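PDB 3HX9: heme oxygenase (mycobilin-producing) from Mycobacterium tuberculosis, which probably degrades the heme macrocycle oxidatively to mycobilin with release of iron, and works as a homodimer. Local coordinates for residues A62-A67 with L89-V94. Sequence-based numbering, arbitrary orientation.
With HEM (protoporphyrin IX containing Fe), chain E.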
loop_
_atom_site.group_PDB
_atom_site.type_symbol
_atom_site.label_atom_id
_atom_site.label_comp_id
_atom_site.label_asym_id
_atom_site.label_seq_id
_atom_site.Cartn_x
_atom_site.Cartn_y
_atom_site.Cartn_z
ATOM N N ALA A 62 -1.228 18.588 0.996
ATOM C CA ALA A 62 -2.578 18.368 0.603
ATOM C C ALA A 62 -3.246 17.449 1.607
ATOM O O ALA A 62 -4.369 17.716 2.073
ATOM C CB ALA A 62 -2.672 17.748 -0.846
ATOM N N PHE A 63 -2.539 16.386 1.958
ATOM C CA PHE A 63 -3.076 15.478 2.974
ATOM C C PHE A 63 -3.315 16.207 4.308
ATOM O O PHE A 63 -4.395 16.098 4.897
ATOM C CB PHE A 63 -2.160 14.303 3.192
ATOM C CG PHE A 63 -2.522 13.494 4.421
ATOM C CD1 PHE A 63 -3.658 12.665 4.422
ATOM C CD2 PHE A 63 -1.770 13.634 5.535
ATOM C CE1 PHE A 63 -4.010 11.940 5.566
ATOM C CE2 PHE A 63 -2.067 12.938 6.726
ATOM C CZ PHE A 63 -3.221 12.083 6.713
ATOM N N GLN A 64 -2.304 16.930 4.784
ATOM C CA GLN A 64 -2.443 17.632 6.039
ATOM C C GLN A 64 -3.619 18.614 6.044
ATOM O O GLN A 64 -4.307 18.768 7.081
ATOM C CB GLN A 64 -1.165 18.307 6.444
ATOM C CG GLN A 64 0.043 17.313 6.574
ATOM C CD GLN A 64 -0.005 16.350 7.744
ATOM O OE1 GLN A 64 -0.696 16.607 8.730
ATOM N NE2 GLN A 64 0.795 15.235 7.673
ATOM N N ALA A 65 -3.851 19.285 4.939
ATOM C CA ALA A 65 -4.948 20.255 4.909
ATOM C C ALA A 65 -6.291 19.555 5.119
ATOM O O ALA A 65 -7.132 20.036 5.854
ATOM C CB ALA A 65 -4.933 21.021 3.578
ATOM N N TRP A 66 -6.469 18.428 4.445
ATOM C CA TRP A 66 -7.700 17.618 4.542
ATOM C C TRP A 66 -7.875 16.994 5.926
ATOM O O TRP A 66 -8.926 17.146 6.568
ATOM C CB TRP A 66 -7.645 16.506 3.502
ATOM C CG TRP A 66 -8.772 15.585 3.608
ATOM C CD1 TRP A 66 -10.063 15.800 3.177
ATOM C CD2 TRP A 66 -8.718 14.250 4.100
ATOM N NE1 TRP A 66 -10.830 14.667 3.409
ATOM C CE2 TRP A 66 -10.036 13.714 4.004
ATOM C CE3 TRP A 66 -7.680 13.459 4.656
ATOM C CZ2 TRP A 66 -10.340 12.381 4.388
ATOM C CZ3 TRP A 66 -7.993 12.152 5.061
ATOM C CH2 TRP A 66 -9.314 11.634 4.924
ATOM N N ALA A 67 -6.834 16.306 6.391
ATOM C CA ALA A 67 -6.862 15.573 7.657
ATOM C C ALA A 67 -7.101 16.515 8.841
ATOM O O ALA A 67 -7.738 16.124 9.830
ATOM C CB ALA A 67 -5.500 14.859 7.823
ATOM N N LEU A 89 -1.352 5.540 11.560
ATOM C CA LEU A 89 -1.126 6.213 10.233
ATOM C C LEU A 89 0.272 5.918 9.826
ATOM O O LEU A 89 1.255 6.280 10.574
ATOM C CB LEU A 89 -1.229 7.742 10.446
ATOM C CG LEU A 89 -1.073 8.639 9.212
ATOM C CD1 LEU A 89 -1.993 8.230 8.093
ATOM C CD2 LEU A 89 -1.367 10.044 9.664
ATOM N N LEU A 90 0.451 5.317 8.638
ATOM C CA LEU A 90 1.729 4.990 8.108
ATOM C C LEU A 90 1.919 5.925 6.921
ATOM O O LEU A 90 1.047 5.972 6.046
ATOM C CB LEU A 90 1.815 3.504 7.623
ATOM C CG LEU A 90 1.119 2.519 8.559
ATOM C CD1 LEU A 90 1.109 1.124 7.959
ATOM C CD2 LEU A 90 1.756 2.516 9.983
ATOM N N GLU A 91 3.042 6.665 6.912
ATOM C CA GLU A 91 3.217 7.705 5.889
ATOM C C GLU A 91 4.448 7.529 5.047
ATOM O O GLU A 91 5.540 7.261 5.534
ATOM C CB GLU A 91 3.300 9.103 6.537
ATOM C CG GLU A 91 2.192 9.326 7.598
ATOM C CD GLU A 91 2.214 10.746 8.156
ATOM O OE1 GLU A 91 2.401 11.741 7.403
ATOM O OE2 GLU A 91 1.973 10.866 9.374
ATOM N N PHE A 92 4.268 7.698 3.732
ATOM C CA PHE A 92 5.341 7.342 2.838
ATOM C C PHE A 92 5.414 8.367 1.712
ATOM O O PHE A 92 4.451 9.045 1.434
ATOM C CB PHE A 92 5.096 6.008 2.087
ATOM C CG PHE A 92 4.956 4.829 2.985
ATOM C CD1 PHE A 92 6.073 4.032 3.254
ATOM C CD2 PHE A 92 3.722 4.520 3.547
ATOM C CE1 PHE A 92 5.942 2.868 4.125
ATOM C CE2 PHE A 92 3.585 3.348 4.414
ATOM C CZ PHE A 92 4.707 2.576 4.691
ATOM N N GLU A 93 6.551 8.375 1.047
ATOM C CA GLU A 93 6.724 9.134 -0.220
ATOM C C GLU A 93 6.880 8.138 -1.365
ATOM O O GLU A 93 7.518 7.102 -1.247
ATOM C CB GLU A 93 7.950 10.058 -0.150
ATOM C CG GLU A 93 7.763 11.351 0.696
ATOM C CD GLU A 93 9.112 12.001 1.179
ATOM O OE1 GLU A 93 10.202 11.455 0.888
ATOM O OE2 GLU A 93 9.056 13.049 1.890
ATOM N N VAL A 94 6.285 8.416 -2.512
ATOM C CA VAL A 94 6.397 7.480 -3.624
ATOM C C VAL A 94 7.741 7.716 -4.360
ATOM O O VAL A 94 8.047 8.840 -4.816
ATOM C CB VAL A 94 5.224 7.657 -4.611
ATOM C CG1 VAL A 94 5.377 6.701 -5.778
ATOM C CG2 VAL A 94 3.908 7.432 -3.934
HETATM C CHA HEM E . -12.357 5.549 11.122
HETATM C CHB HEM E . -13.571 6.189 6.454
HETATM C CHC HEM E . -9.062 7.800 5.560
HETATM C CHD HEM E . -8.233 7.970 10.337
HETATM C C1A HEM E . -13.023 5.531 9.914
HETATM C C2A HEM E . -14.321 4.927 9.726
HETATM C C3A HEM E . -14.664 5.119 8.453
HETATM C C4A HEM E . -13.602 5.793 7.791
HETATM C CMA HEM E . -15.923 4.639 7.722
HETATM C CAA HEM E . -15.131 4.214 10.847
HETATM C CBA HEM E . -14.668 2.751 10.937
HETATM C CGA HEM E . -15.404 1.888 11.952
HETATM O O1A HEM E . -14.749 1.413 12.859
HETATM O O2A HEM E . -16.617 1.678 11.854
HETATM C C1B HEM E . -12.440 6.660 5.839
HETATM C C2B HEM E . -12.337 6.884 4.406
HETATM C C3B HEM E . -11.077 7.323 4.151
HETATM C C4B HEM E . -10.347 7.370 5.412
HETATM C CMB HEM E . -13.450 6.689 3.364
HETATM C CAB HEM E . -10.551 7.620 2.749
HETATM C CBB HEM E . -9.586 8.497 2.496
HETATM C C1C HEM E . -8.462 8.000 6.777
HETATM C C2C HEM E . -7.101 8.437 6.966
HETATM C C3C HEM E . -6.927 8.425 8.298
HETATM C C4C HEM E . -8.118 8.034 8.962
HETATM C CMC HEM E . -6.025 8.686 5.890
HETATM C CAC HEM E . -5.650 8.799 9.032
HETATM C CBC HEM E . -5.203 10.043 8.835
HETATM C C1D HEM E . -9.246 7.326 10.992
HETATM C C2D HEM E . -9.230 7.069 12.400
HETATM C C3D HEM E . -10.518 6.304 12.654
HETATM C C4D HEM E . -11.162 6.163 11.357
HETATM C CMD HEM E . -8.109 7.523 13.379
HETATM C CAD HEM E . -10.997 5.764 14.008
HETATM C CBD HEM E . -10.389 4.352 14.093
HETATM C CGD HEM E . -10.616 3.806 15.511
HETATM O O1D HEM E . -11.502 4.304 16.210
HETATM O O2D HEM E . -9.871 2.948 16.033
HETATM N NA HEM E . -12.583 6.058 8.690
HETATM N NB HEM E . -11.241 6.975 6.408
HETATM N NC HEM E . -9.082 7.784 8.008
HETATM N ND HEM E . -10.356 6.736 10.415
HETATM FE FE HEM E . -10.697 6.579 8.382
HETATM O O HOH W 1 0.637 13.273 9.835
#
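In Phe63 and Leu89 CG stands anti to the backbone N (chi1 168° and -178°), and this directs the ring and the leucine methyls at each other. The two side chains approach head-on from the two segments. The outer end of the phenyl ring, Phe63 CZ, lies 4.0 Å from the methyl CD2 of Leu89, which approaches the ring obliquely. A vinyl group of one of the two bound hemes fits beside this pair. Its terminal carbon CBC sits at the ring edge, near the ring plane, 3.5 Å from Phe63 CZ. Leu89 meets the same vinyl with CD1, 3.8 Å from CBC. Ala67 CB lies over one face of the Phe63 ring, offset toward its rim.

Trp66, predicted to stabilise the transition state, touches the same heme. Trp66 CH2 lies 3.9 Å from the heme meso carbon CHC, which stands at the edge of the indole. Trp66 and Ala67 also touch the other heme.

Beside this apolar patch, Gln64 and Glu91 are set roughly perpendicular. They are joined through a water. Gln64 NE2 donates to it at 2.9 Å, and the water donates to Glu91 OE2 at 2.8 Å. Gln64 NE2 also donates to Asp60 OD1, one turn earlier, so two acceptors hold the NH2 group.

The contact lines the heme pocket of a ferredoxin-like dimeric alpha-beta barrel subunit. Helix 60-68 packs lightly against strand 87-99, and Trp57 meets Phe63 edge-to-face. Strand 87-99 pairs with strand 3-9, whose Lys5 touches both Phe63 and Glu91. Residues 91-94 also pair antiparallel with a strand of the second subunit, which extends the sheet into that subunit.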